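Local coordinates for protein beta-galactosidase (PDB 4MAD) that probably hydrolyses terminal non-reducing beta-D-galactose residues in beta-D-galactosides, as a family 35 glycosyl hydrolase built on a TIM barrel, at residues A[199-204]-A[244-249]; A[211-216]-A[236-241]; A[219-224]-A[232-237]; A[273-276]-A[281-284]. All blocks are in the same frame, centred on the assembly; numbering follows the deposited sequence.

Contact 1 (A[199-204]-A[244-249]); sequences FTSDGP and MCMEFW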
loop_
_atom_site.group_PDB
_atom_site.type_symbol
_atom_site.label_atom_id
_atom_site.label_comp_id
_atom_site.label_asym_id
_atom_site.label_seq_id
_atom_site.Cartn_x
_atom_site.Cartn_y
_atom_site.Cartn_z
ATOM N N PHE A 199 10.853 6.115 -19.766
ATOM C CA PHE A 199 9.549 6.249 -20.351
ATOM C C PHE A 199 8.596 6.785 -19.317
ATOM O O PHE A 199 8.893 6.722 -18.211
ATOM C CB PHE A 199 9.069 4.902 -20.882
ATOM C CG PHE A 199 8.837 3.901 -19.825
ATOM C CD1 PHE A 199 7.653 3.824 -19.187
ATOM C CD2 PHE A 199 9.828 3.031 -19.438
ATOM C CE1 PHE A 199 7.464 2.908 -18.198
ATOM C CE2 PHE A 199 9.610 2.102 -18.459
ATOM C CZ PHE A 199 8.464 2.053 -17.845
ATOM N N THR A 200 7.428 7.210 -19.748
ATOM C CA THR A 200 6.339 7.648 -18.905
ATOM C C THR A 200 5.098 6.800 -19.179
ATOM O O THR A 200 5.042 6.087 -20.121
ATOM C CB THR A 200 5.951 9.122 -19.150
ATOM O OG1 THR A 200 5.705 9.349 -20.517
ATOM C CG2 THR A 200 7.085 10.042 -18.654
ATOM N N SER A 201 4.130 6.901 -18.291
ATOM C CA SER A 201 2.841 6.307 -18.537
ATOM C C SER A 201 1.752 7.273 -18.147
ATOM O O SER A 201 1.917 8.033 -17.278
ATOM C CB SER A 201 2.683 4.958 -17.824
ATOM O OG SER A 201 2.600 5.053 -16.428
ATOM N N ASP A 202 0.664 7.225 -18.869
ATOM C CA ASP A 202 -0.490 8.021 -18.564
ATOM C C ASP A 202 -1.766 7.346 -19.065
ATOM O O ASP A 202 -1.699 6.443 -19.821
ATOM C CB ASP A 202 -0.402 9.377 -19.195
ATOM C CG ASP A 202 0.559 10.277 -18.505
ATOM O OD1 ASP A 202 0.224 10.823 -17.473
ATOM O OD2 ASP A 202 1.642 10.435 -19.026
ATOM N N GLY A 203 -2.913 7.827 -18.605
ATOM C CA GLY A 203 -4.178 7.439 -19.184
ATOM C C GLY A 203 -4.325 8.029 -20.579
ATOM O O GLY A 203 -3.795 9.014 -20.863
ATOM N N PRO A 204 -5.074 7.364 -21.426
ATOM C CA PRO A 204 -5.146 7.708 -22.840
ATOM C C PRO A 204 -6.153 8.800 -23.110
ATOM O O PRO A 204 -7.101 8.546 -23.757
ATOM C CB PRO A 204 -5.664 6.417 -23.479
ATOM C CG PRO A 204 -6.373 5.737 -22.467
ATOM C CD PRO A 204 -5.763 6.117 -21.140
ATOM N N MET A 244 2.725 0.313 -26.080
ATOM C CA MET A 244 2.754 -0.463 -24.859
ATOM C C MET A 244 1.689 -0.056 -23.829
ATOM O O MET A 244 1.553 1.059 -23.533
ATOM C CB MET A 244 4.106 -0.420 -24.189
ATOM C CG MET A 244 4.182 -1.383 -23.069
ATOM S SD MET A 244 5.852 -1.686 -22.629
ATOM C CE MET A 244 5.691 -2.971 -21.513
ATOM N N CYS A 245 0.988 -1.020 -23.279
ATOM C CA CYS A 245 0.109 -0.793 -22.161
ATOM C C CYS A 245 0.901 -1.055 -20.907
ATOM O O CYS A 245 1.145 -2.142 -20.581
ATOM C CB CYS A 245 -1.044 -1.761 -22.214
ATOM S SG CYS A 245 -2.152 -1.621 -20.822
ATOM N N MET A 246 1.366 -0.019 -20.262
ATOM C CA MET A 246 2.172 -0.169 -19.073
ATOM C C MET A 246 1.483 -0.679 -17.793
ATOM O O MET A 246 2.119 -1.234 -16.975
ATOM C CB MET A 246 2.988 1.079 -18.851
ATOM C CG MET A 246 3.922 0.974 -17.792
ATOM S SD MET A 246 5.252 -0.198 -17.924
ATOM C CE MET A 246 5.792 0.043 -19.547
ATOM N N GLU A 247 0.186 -0.445 -17.682
ATOM C CA GLU A 247 -0.664 -1.078 -16.713
ATOM C C GLU A 247 -1.959 -1.552 -17.400
ATOM O O GLU A 247 -2.767 -0.791 -17.756
ATOM C CB GLU A 247 -0.998 -0.138 -15.548
ATOM C CG GLU A 247 0.189 0.538 -14.908
ATOM C CD GLU A 247 -0.199 1.560 -13.845
ATOM O OE1 GLU A 247 -1.390 1.667 -13.543
ATOM O OE2 GLU A 247 0.698 2.267 -13.397
ATOM N N PHE A 248 -2.085 -2.840 -17.598
ATOM C CA PHE A 248 -3.325 -3.443 -18.051
ATOM C C PHE A 248 -4.013 -3.912 -16.776
ATOM O O PHE A 248 -3.633 -4.893 -16.192
ATOM C CB PHE A 248 -3.038 -4.592 -19.017
ATOM C CG PHE A 248 -4.226 -5.468 -19.353
ATOM C CD1 PHE A 248 -5.489 -4.972 -19.495
ATOM C CD2 PHE A 248 -4.060 -6.815 -19.571
ATOM C CE1 PHE A 248 -6.517 -5.832 -19.821
ATOM C CE2 PHE A 248 -5.088 -7.602 -19.853
ATOM C CZ PHE A 248 -6.303 -7.101 -19.998
ATOM N N TRP A 249 -5.045 -3.180 -16.390
ATOM C CA TRP A 249 -5.740 -3.419 -15.156
ATOM C C TRP A 249 -6.702 -4.583 -15.399
ATOM O O TRP A 249 -7.843 -4.398 -15.677
ATOM C CB TRP A 249 -6.513 -2.163 -14.671
ATOM C CG TRP A 249 -5.664 -0.968 -14.547
ATOM C CD1 TRP A 249 -4.463 -0.931 -14.022
ATOM C CD2 TRP A 249 -5.974 0.363 -14.948
ATOM N NE1 TRP A 249 -3.959 0.322 -14.070
ATOM C CE2 TRP A 249 -4.875 1.139 -14.659
ATOM C CE3 TRP A 249 -7.065 0.956 -15.548
ATOM C CZ2 TRP A 249 -4.833 2.478 -14.934
ATOM C CZ3 TRP A 249 -7.008 2.273 -15.831
ATOM C CH2 TRP A 249 -5.916 3.018 -15.516
#

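Contact 2 (A[211-216]-A[236-241]); sequences GGMIEG and QYQPNA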
loop_
_atom_site.group_PDB
_atom_site.type_symbol
_atom_site.label_atom_id
_atom_site.label_comp_id
_atom_site.label_asym_id
_atom_site.label_seq_id
_atom_site.Cartn_x
_atom_site.Cartn_y
_atom_site.Cartn_z
ATOM N N GLY A 211 -0.419 16.690 -20.220
ATOM C CA GLY A 211 0.230 16.940 -18.959
ATOM C C GLY A 211 1.421 16.094 -18.609
ATOM O O GLY A 211 2.326 16.527 -17.969
ATOM N N GLY A 212 1.318 14.818 -18.943
ATOM C CA GLY A 212 2.315 13.865 -18.539
ATOM C C GLY A 212 3.481 13.468 -19.430
ATOM O O GLY A 212 4.376 12.882 -18.954
ATOM N N MET A 213 3.415 13.743 -20.726
ATOM C CA MET A 213 4.512 13.422 -21.618
ATOM C C MET A 213 5.656 14.401 -21.411
ATOM O O MET A 213 5.437 15.546 -21.087
ATOM C CB MET A 213 4.065 13.375 -23.069
ATOM C CG MET A 213 2.950 12.435 -23.347
ATOM S SD MET A 213 2.423 12.363 -25.061
ATOM C CE MET A 213 3.975 12.076 -25.809
ATOM N N ILE A 214 6.863 13.897 -21.577
ATOM C CA ILE A 214 8.066 14.662 -21.527
ATOM C C ILE A 214 8.799 14.694 -22.890
ATOM O O ILE A 214 8.920 13.719 -23.558
ATOM C CB ILE A 214 9.044 14.172 -20.482
ATOM C CG1 ILE A 214 8.343 13.730 -19.208
ATOM C CG2 ILE A 214 9.991 15.249 -20.171
ATOM C CD1 ILE A 214 9.219 13.091 -18.243
ATOM N N GLU A 215 9.290 15.862 -23.255
ATOM C CA GLU A 215 9.942 15.980 -24.497
ATOM C C GLU A 215 11.108 15.029 -24.466
ATOM O O GLU A 215 11.846 14.973 -23.541
ATOM C CB GLU A 215 10.421 17.419 -24.723
ATOM C CG GLU A 215 11.141 17.637 -25.989
ATOM C CD GLU A 215 10.319 17.319 -27.241
ATOM O OE1 GLU A 215 9.389 16.527 -27.171
ATOM O OE2 GLU A 215 10.631 17.853 -28.320
ATOM N N GLY A 216 11.219 14.289 -25.551
ATOM C CA GLY A 216 12.259 13.326 -25.795
ATOM C C GLY A 216 12.047 11.957 -25.207
ATOM O O GLY A 216 12.885 11.139 -25.318
ATOM N N GLN A 236 -2.100 9.784 -31.660
ATOM C CA GLN A 236 -2.199 11.198 -31.912
ATOM C C GLN A 236 -1.052 12.004 -31.397
ATOM O O GLN A 236 -0.757 13.018 -31.931
ATOM C CB GLN A 236 -3.487 11.769 -31.435
ATOM C CG GLN A 236 -4.583 11.050 -31.981
ATOM C CD GLN A 236 -5.611 11.937 -32.410
ATOM O OE1 GLN A 236 -6.333 12.464 -31.612
ATOM N NE2 GLN A 236 -5.684 12.162 -33.694
ATOM N N TYR A 237 -0.496 11.590 -30.302
ATOM C CA TYR A 237 0.645 12.240 -29.734
ATOM C C TYR A 237 1.999 11.605 -30.075
ATOM O O TYR A 237 3.005 12.219 -29.933
ATOM C CB TYR A 237 0.476 12.335 -28.210
ATOM C CG TYR A 237 -0.677 13.183 -27.753
ATOM C CD1 TYR A 237 -0.456 14.412 -27.205
ATOM C CD2 TYR A 237 -1.957 12.746 -27.843
ATOM C CE1 TYR A 237 -1.459 15.175 -26.804
ATOM C CE2 TYR A 237 -2.981 13.516 -27.463
ATOM C CZ TYR A 237 -2.733 14.729 -26.937
ATOM O OH TYR A 237 -3.747 15.517 -26.485
ATOM N N GLN A 238 1.994 10.355 -30.453
ATOM C CA GLN A 238 3.201 9.575 -30.620
ATOM C C GLN A 238 2.953 8.546 -31.699
ATOM O O GLN A 238 2.690 7.448 -31.411
ATOM C CB GLN A 238 3.561 8.893 -29.312
ATOM C CG GLN A 238 4.785 8.038 -29.352
ATOM C CD GLN A 238 5.157 7.542 -27.987
ATOM O OE1 GLN A 238 5.784 8.205 -27.204
ATOM N NE2 GLN A 238 4.696 6.379 -27.697
ATOM N N PRO A 239 2.946 8.993 -32.927
ATOM C CA PRO A 239 2.480 8.206 -34.056
ATOM C C PRO A 239 3.273 6.971 -34.398
ATOM O O PRO A 239 2.678 6.034 -34.796
ATOM C CB PRO A 239 2.496 9.218 -35.206
ATOM C CG PRO A 239 3.305 10.233 -34.797
ATOM C CD PRO A 239 3.247 10.347 -33.327
ATOM N N ASN A 240 4.582 6.994 -34.291
ATOM C CA ASN A 240 5.387 5.908 -34.841
ATOM C C ASN A 240 5.963 4.832 -33.912
ATOM O O ASN A 240 6.204 3.737 -34.309
ATOM C CB ASN A 240 6.514 6.491 -35.657
ATOM C CG ASN A 240 6.025 7.392 -36.734
ATOM O OD1 ASN A 240 5.111 7.077 -37.414
ATOM N ND2 ASN A 240 6.611 8.539 -36.845
ATOM N N ALA A 241 6.140 5.200 -32.660
ATOM C CA ALA A 241 6.772 4.391 -31.674
ATOM C C ALA A 241 5.916 3.191 -31.286
ATOM O O ALA A 241 4.759 3.187 -31.536
ATOM C CB ALA A 241 7.116 5.185 -30.518
#

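Contact 3 (A[219-224]-A[232-237]); sequences ETVNFG and AQLKQY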
loop_
_atom_site.group_PDB
_atom_site.type_symbol
_atom_site.label_atom_id
_atom_site.label_comp_id
_atom_site.label_asym_id
_atom_site.label_seq_id
_atom_site.Cartn_x
_atom_site.Cartn_y
_atom_site.Cartn_z
ATOM N N GLU A 219 6.311 7.405 -24.485
ATOM C CA GLU A 219 5.102 7.332 -23.683
ATOM C C GLU A 219 4.367 5.990 -23.850
ATOM O O GLU A 219 4.343 5.425 -24.908
ATOM C CB GLU A 219 4.164 8.521 -23.953
ATOM C CG GLU A 219 2.806 8.515 -23.310
ATOM C CD GLU A 219 2.830 8.849 -21.823
ATOM O OE1 GLU A 219 3.585 8.217 -21.129
ATOM O OE2 GLU A 219 2.070 9.716 -21.384
ATOM N N THR A 220 3.776 5.533 -22.766
ATOM C CA THR A 220 2.969 4.329 -22.753
ATOM C C THR A 220 1.618 4.710 -22.175
ATOM O O THR A 220 1.531 5.721 -21.599
ATOM C CB THR A 220 3.594 3.254 -21.897
ATOM O OG1 THR A 220 3.798 3.709 -20.577
ATOM C CG2 THR A 220 4.919 2.809 -22.486
ATOM N N VAL A 221 0.565 3.992 -22.302
ATOM C CA VAL A 221 -0.703 4.196 -21.634
ATOM C C VAL A 221 -1.152 3.016 -20.776
ATOM O O VAL A 221 -0.708 1.908 -20.992
ATOM C CB VAL A 221 -1.814 4.501 -22.656
ATOM C CG1 VAL A 221 -1.530 5.811 -23.376
ATOM C CG2 VAL A 221 -1.952 3.359 -23.650
ATOM N N ASN A 222 -2.074 3.420 -19.890
ATOM C CA ASN A 222 -2.623 2.530 -18.928
ATOM C C ASN A 222 -4.122 2.406 -19.081
ATOM O O ASN A 222 -4.776 3.367 -19.230
ATOM C CB ASN A 222 -2.303 3.082 -17.549
ATOM C CG ASN A 222 -0.837 3.216 -17.309
ATOM O OD1 ASN A 222 -0.061 2.545 -17.911
ATOM N ND2 ASN A 222 -0.477 4.033 -16.347
ATOM N N PHE A 223 -4.642 1.205 -19.027
ATOM C CA PHE A 223 -6.035 1.026 -19.203
ATOM C C PHE A 223 -6.556 -0.360 -18.825
ATOM O O PHE A 223 -5.833 -1.270 -18.661
ATOM C CB PHE A 223 -6.441 1.382 -20.615
ATOM C CG PHE A 223 -5.803 0.532 -21.680
ATOM C CD1 PHE A 223 -6.264 -0.721 -21.949
ATOM C CD2 PHE A 223 -4.784 1.005 -22.457
ATOM C CE1 PHE A 223 -5.703 -1.465 -22.932
ATOM C CE2 PHE A 223 -4.205 0.243 -23.429
ATOM C CZ PHE A 223 -4.664 -0.966 -23.680
ATOM N N GLY A 224 -7.857 -0.433 -18.666
ATOM C CA GLY A 224 -8.492 -1.677 -18.385
ATOM C C GLY A 224 -9.264 -2.319 -19.528
ATOM O O GLY A 224 -9.505 -3.499 -19.540
ATOM N N ALA A 232 -5.134 4.409 -30.205
ATOM C CA ALA A 232 -5.424 5.446 -31.155
ATOM C C ALA A 232 -5.175 6.822 -30.577
ATOM O O ALA A 232 -4.614 7.633 -31.225
ATOM C CB ALA A 232 -6.784 5.337 -31.627
ATOM N N GLN A 233 -5.594 7.041 -29.349
ATOM C CA GLN A 233 -5.341 8.290 -28.666
ATOM C C GLN A 233 -3.879 8.537 -28.503
ATOM O O GLN A 233 -3.431 9.581 -28.787
ATOM C CB GLN A 233 -5.971 8.309 -27.295
ATOM C CG GLN A 233 -7.230 8.985 -27.274
ATOM C CD GLN A 233 -7.103 10.461 -27.545
ATOM O OE1 GLN A 233 -6.093 10.956 -27.952
ATOM N NE2 GLN A 233 -8.102 11.125 -27.319
ATOM N N LEU A 234 -3.160 7.509 -28.104
ATOM C CA LEU A 234 -1.732 7.586 -27.965
ATOM C C LEU A 234 -1.079 7.940 -29.290
ATOM O O LEU A 234 -0.270 8.802 -29.333
ATOM C CB LEU A 234 -1.157 6.280 -27.464
ATOM C CG LEU A 234 0.348 6.087 -27.430
ATOM C CD1 LEU A 234 0.949 7.149 -26.645
ATOM C CD2 LEU A 234 0.770 4.793 -26.952
ATOM N N LYS A 235 -1.531 7.336 -30.371
ATOM C CA LYS A 235 -0.969 7.625 -31.674
ATOM C C LYS A 235 -1.135 9.066 -32.187
ATOM O O LYS A 235 -0.388 9.507 -33.017
ATOM C CB LYS A 235 -1.408 6.588 -32.697
ATOM C CG LYS A 235 -0.704 5.292 -32.488
ATOM C CD LYS A 235 -0.830 4.398 -33.632
ATOM C CE LYS A 235 -1.905 3.480 -33.400
ATOM N NZ LYS A 235 -2.298 2.730 -34.573
ATOM N N GLN A 236 -2.100 9.784 -31.660
ATOM C CA GLN A 236 -2.199 11.198 -31.912
ATOM C C GLN A 236 -1.052 12.004 -31.397
ATOM O O GLN A 236 -0.757 13.018 -31.931
ATOM C CB GLN A 236 -3.487 11.769 -31.435
ATOM C CG GLN A 236 -4.583 11.050 -31.981
ATOM C CD GLN A 236 -5.611 11.937 -32.410
ATOM O OE1 GLN A 236 -6.333 12.464 -31.612
ATOM N NE2 GLN A 236 -5.684 12.162 -33.694
ATOM N N TYR A 237 -0.496 11.590 -30.302
ATOM C CA TYR A 237 0.645 12.240 -29.734
ATOM C C TYR A 237 1.999 11.605 -30.075
ATOM O O TYR A 237 3.005 12.219 -29.933
ATOM C CB TYR A 237 0.476 12.335 -28.210
ATOM C CG TYR A 237 -0.677 13.183 -27.753
ATOM C CD1 TYR A 237 -0.456 14.412 -27.205
ATOM C CD2 TYR A 237 -1.957 12.746 -27.843
ATOM C CE1 TYR A 237 -1.459 15.175 -26.804
ATOM C CE2 TYR A 237 -2.981 13.516 -27.463
ATOM C CZ TYR A 237 -2.733 14.729 -26.937
ATOM O OH TYR A 237 -3.747 15.517 -26.485
#

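Contact 4 (A[273-276]-A[281-284]); sequences EEIL and SVNF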
loop_
_atom_site.group_PDB
_atom_site.type_symbol
_atom_site.label_atom_id
_atom_site.label_comp_id
_atom_site.label_asym_id
_atom_site.label_seq_id
_atom_site.Cartn_x
_atom_site.Cartn_y
_atom_site.Cartn_z
ATOM N N GLU A 273 -6.084 -9.873 -26.197
ATOM C CA GLU A 273 -6.001 -10.139 -27.626
ATOM C C GLU A 273 -6.045 -8.835 -28.390
ATOM O O GLU A 273 -5.335 -8.648 -29.323
ATOM C CB GLU A 273 -7.130 -11.043 -28.099
ATOM C CG GLU A 273 -6.993 -12.453 -27.700
ATOM C CD GLU A 273 -6.187 -13.247 -28.710
ATOM O OE1 GLU A 273 -5.647 -12.645 -29.622
ATOM O OE2 GLU A 273 -6.107 -14.449 -28.579
ATOM N N GLU A 274 -6.870 -7.911 -27.925
ATOM C CA GLU A 274 -6.996 -6.633 -28.578
ATOM C C GLU A 274 -5.641 -5.969 -28.550
ATOM O O GLU A 274 -5.270 -5.336 -29.458
ATOM C CB GLU A 274 -8.043 -5.761 -27.886
ATOM C CG GLU A 274 -8.738 -4.788 -28.750
ATOM C CD GLU A 274 -9.619 -3.765 -27.983
ATOM O OE1 GLU A 274 -9.776 -3.877 -26.762
ATOM O OE2 GLU A 274 -10.119 -2.856 -28.635
ATOM N N ILE A 275 -4.967 -6.077 -27.440
ATOM C CA ILE A 275 -3.683 -5.460 -27.314
ATOM C C ILE A 275 -2.667 -6.118 -28.220
ATOM O O ILE A 275 -1.959 -5.469 -28.902
ATOM C CB ILE A 275 -3.160 -5.555 -25.880
ATOM C CG1 ILE A 275 -4.009 -4.687 -24.968
ATOM C CG2 ILE A 275 -1.719 -5.200 -25.809
ATOM C CD1 ILE A 275 -3.669 -4.752 -23.528
ATOM N N LEU A 276 -2.605 -7.422 -28.148
ATOM C CA LEU A 276 -1.562 -8.176 -28.812
ATOM C C LEU A 276 -1.646 -8.089 -30.350
ATOM O O LEU A 276 -0.656 -8.072 -31.015
ATOM C CB LEU A 276 -1.530 -9.609 -28.289
ATOM C CG LEU A 276 -1.287 -9.813 -26.802
ATOM C CD1 LEU A 276 -1.376 -11.256 -26.432
ATOM C CD2 LEU A 276 0.068 -9.296 -26.492
ATOM N N SER A 281 2.783 -4.390 -26.642
ATOM C CA SER A 281 3.397 -4.941 -25.467
ATOM C C SER A 281 2.527 -4.633 -24.276
ATOM O O SER A 281 1.719 -3.770 -24.315
ATOM C CB SER A 281 4.764 -4.392 -25.220
ATOM O OG SER A 281 5.664 -4.743 -26.185
ATOM N N VAL A 282 2.694 -5.405 -23.235
ATOM C CA VAL A 282 1.797 -5.279 -22.118
ATOM C C VAL A 282 2.454 -5.559 -20.782
ATOM O O VAL A 282 3.293 -6.379 -20.673
ATOM C CB VAL A 282 0.593 -6.185 -22.320
ATOM C CG1 VAL A 282 1.023 -7.598 -22.392
ATOM C CG2 VAL A 282 -0.438 -5.991 -21.203
ATOM N N ASN A 283 2.054 -4.819 -19.779
ATOM C CA ASN A 283 2.399 -5.096 -18.396
ATOM C C ASN A 283 1.138 -5.356 -17.592
ATOM O O ASN A 283 0.357 -4.508 -17.448
ATOM C CB ASN A 283 3.164 -3.935 -17.797
ATOM C CG ASN A 283 3.632 -4.194 -16.394
ATOM O OD1 ASN A 283 4.086 -5.274 -16.067
ATOM N ND2 ASN A 283 3.535 -3.168 -15.560
ATOM N N PHE A 284 0.975 -6.565 -17.106
ATOM C CA PHE A 284 -0.196 -6.924 -16.381
ATOM C C PHE A 284 -0.140 -6.267 -14.970
ATOM O O PHE A 284 0.795 -6.473 -14.266
ATOM C CB PHE A 284 -0.305 -8.442 -16.261
ATOM C CG PHE A 284 -1.061 -9.090 -17.355
ATOM C CD1 PHE A 284 -2.244 -9.650 -17.115
ATOM C CD2 PHE A 284 -0.567 -9.145 -18.611
ATOM C CE1 PHE A 284 -2.943 -10.216 -18.124
ATOM C CE2 PHE A 284 -1.261 -9.734 -19.593
ATOM C CZ PHE A 284 -2.439 -10.264 -19.348
#

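Contact 1 (A[199-204]-A[244-249])
Met-246 meets Phe-199 in a Met-aromatic contact inside the (beta/alpha)8 barrel, across the lumen side of strands 197-202 and 244-249, which are separated in the sheet by strand 218-223. The methyl CE of Met-246 lies 3.6 Å from CE1 of Phe-199, and SD stands 4.7 Å from the ring centroid, 57° off the ring normal, an oblique approach. The two side chains come from opposite directions; the methionine, extended at chi1 (-173°), bends at chi2 and chi3 to fold its thioether against the ring. Nearer the backbone, CB of Met-246 rests 4.0 Å from CB of Ser-201. A smaller alanine at Met-246 would probably open a gap beside the Phe-199 ring and leave that ring less firmly held. In the next shell, Thr-220 and Asn-222 of the intervening strand and Gln-167 of strand 163-167 touch Met-246, while its carbonyl accepts a hydrogen bond from Asn-283. One residue on is Glu-247, the predicted nucleophile, whose OE2 forms a salt bridge with Arg-104. Its other oxygen is held from the same strand: NE1 of Trp-249 donates to the anti lone pair of Glu-247 OE1 over 2.9 Å, nearly in the indole plane.

Contact 2 (A[211-216]-A[236-241])
Met-213 reaches across to Tyr-237 in a Met-aromatic contact on the outer, helical layer of the TIM barrel, where helix 206-212 gives way to the loop leading into strand 218-223. Gly-211 and Gly-212 are the last two residues of that helix, and Met-213 is the first residue to leave helical backbone angles. Its CB points toward the end of helix 227-237. With CG opposite the carbonyl carbon (chi1 -56°) and chi2 fully extended, the chain carries its sulfur straight out to the tyrosine before turning at chi3. SD then sits against the base of the aromatic side chain, 4.1 Å from CD1 of Tyr-237, and 5.0 Å from the ring centroid in an oblique position. Pro-206, Leu-209 and Ser-210 of helix 206-212 also pack on Tyr-237. The bend sends the methyl toward Gln-238, where CE of Met-213 is 4.5 Å from OE1, a loose approach. That amide oxygen has its polar partner elsewhere, accepting a hydrogen bond from the backbone N of Glu-219. Further along, Ile-214 turns to helix 179-192. The whole contact is partly open to solvent, and its nearest approach is the 3.7 Å between SD of Met-213 and CB of Tyr-237.

Contact 3 (A[219-224]-A[232-237])
Leu-234 points its CG opposite the backbone N (chi1 172°), which swings both methyls off helix 227-237 and down onto strand 218-223, where Glu-219 and Val-221 wait. Glu-219 also starts extended, chi1 174°, but bends at chi2, so that its aliphatic CG faces the leucine while the carboxylate curls back along the strand. The touching atoms are CG of Glu-219 and CD1 of Leu-234, 4.1 Å apart. CD2 of Leu-234 lies 4.2 Å from the carbonyl O of Glu-219. Two residues along, CG1 of Val-221 comes 4.1 Å from CB of Leu-234, crossing the leucine obliquely near its root. The closest pair of CA atoms, those of Val-221 and Leu-234, is 7.3 Å apart. This is the first half of a beta-alpha-beta unit of the TIM barrel: the strand's outward-facing residues receive the helix, and the chain then runs on into strand 244-249. Thr-220 turns its CB away from the helix; Asn-222, one residue past Val-221, donates through ND2 to OE2 of Glu-171, the predicted proton donor. OE1 of Glu-219, whose position is less certain, is hydrogen-bonded to OG1 of Thr-200, and OE2 lies close to OD2 of Asp-202. Leu-234 thus meets the strand by van der Waals contact, largely with methyl and methylene groups but also over that carbonyl, while one of the two neighbouring acids may be protonated.

Contact 4 (A[273-276]-A[281-284])
Ile-275 lays its two branches over the start of strand 281-284, one on backbone and one on side chain. The short branch, CG2, sits 4.0 Å from the carbonyl O of Ser-281; the longer one reaches further along, bringing CD1 of Ile-275 to 4.2 Å from CG2 of Val-282. The two side chains cross at about a right angle, and the touching atoms are the terminal methyls CD1 and CG2. The division of labour follows from the isoleucine's torsions: CG1 stands opposite the carbonyl carbon (chi1 -68°) and chi2 is extended at 176°, which projects CD1 away from the helix. Val-282 points its CB toward the helix and offers CG2. The neighbouring strand 244-249 closes in, Phe-248 touching Val-282. Ser-281 turns its CB away from the helix, and its OG is hydrogen-bonded to the backbone N of Leu-33. Asn-283 likewise faces elsewhere, and its amide hydrogen-bonds to Ser-35 and Glu-64. All three touching residues are buried, and the contact is apolar apart from that one carbonyl of Ser-281. A helix seated on the outside of the strand that follows it, after a four-residue connection, is the closing half of a beta-alpha-beta unit, here the one leading into the eighth strand of the TIM barrel.

From the N terminus, contact 1 opens first, at strand 197-202, and closes at strand 244-249. Contact 2 and contact 3 both nest inside that loop: the chain passes through helix 206-212 to open contact 2, then through strand 218-223 to open contact 3, and both end on helix 227-237, sharing Gln-236 and Tyr-237. Contact 4 follows in series, closing a short loop between helix 265-276 and strand 281-284. Contact 1 joins two strands inside the barrel, contact 2 two helix ends and their loops, while contacts 3 and 4 each seat a helix on a strand, 218-223 and 281-284. Phe-223 packing on Ile-275 joins contacts 3 and 4, whereas contacts 2 and 4 do not touch.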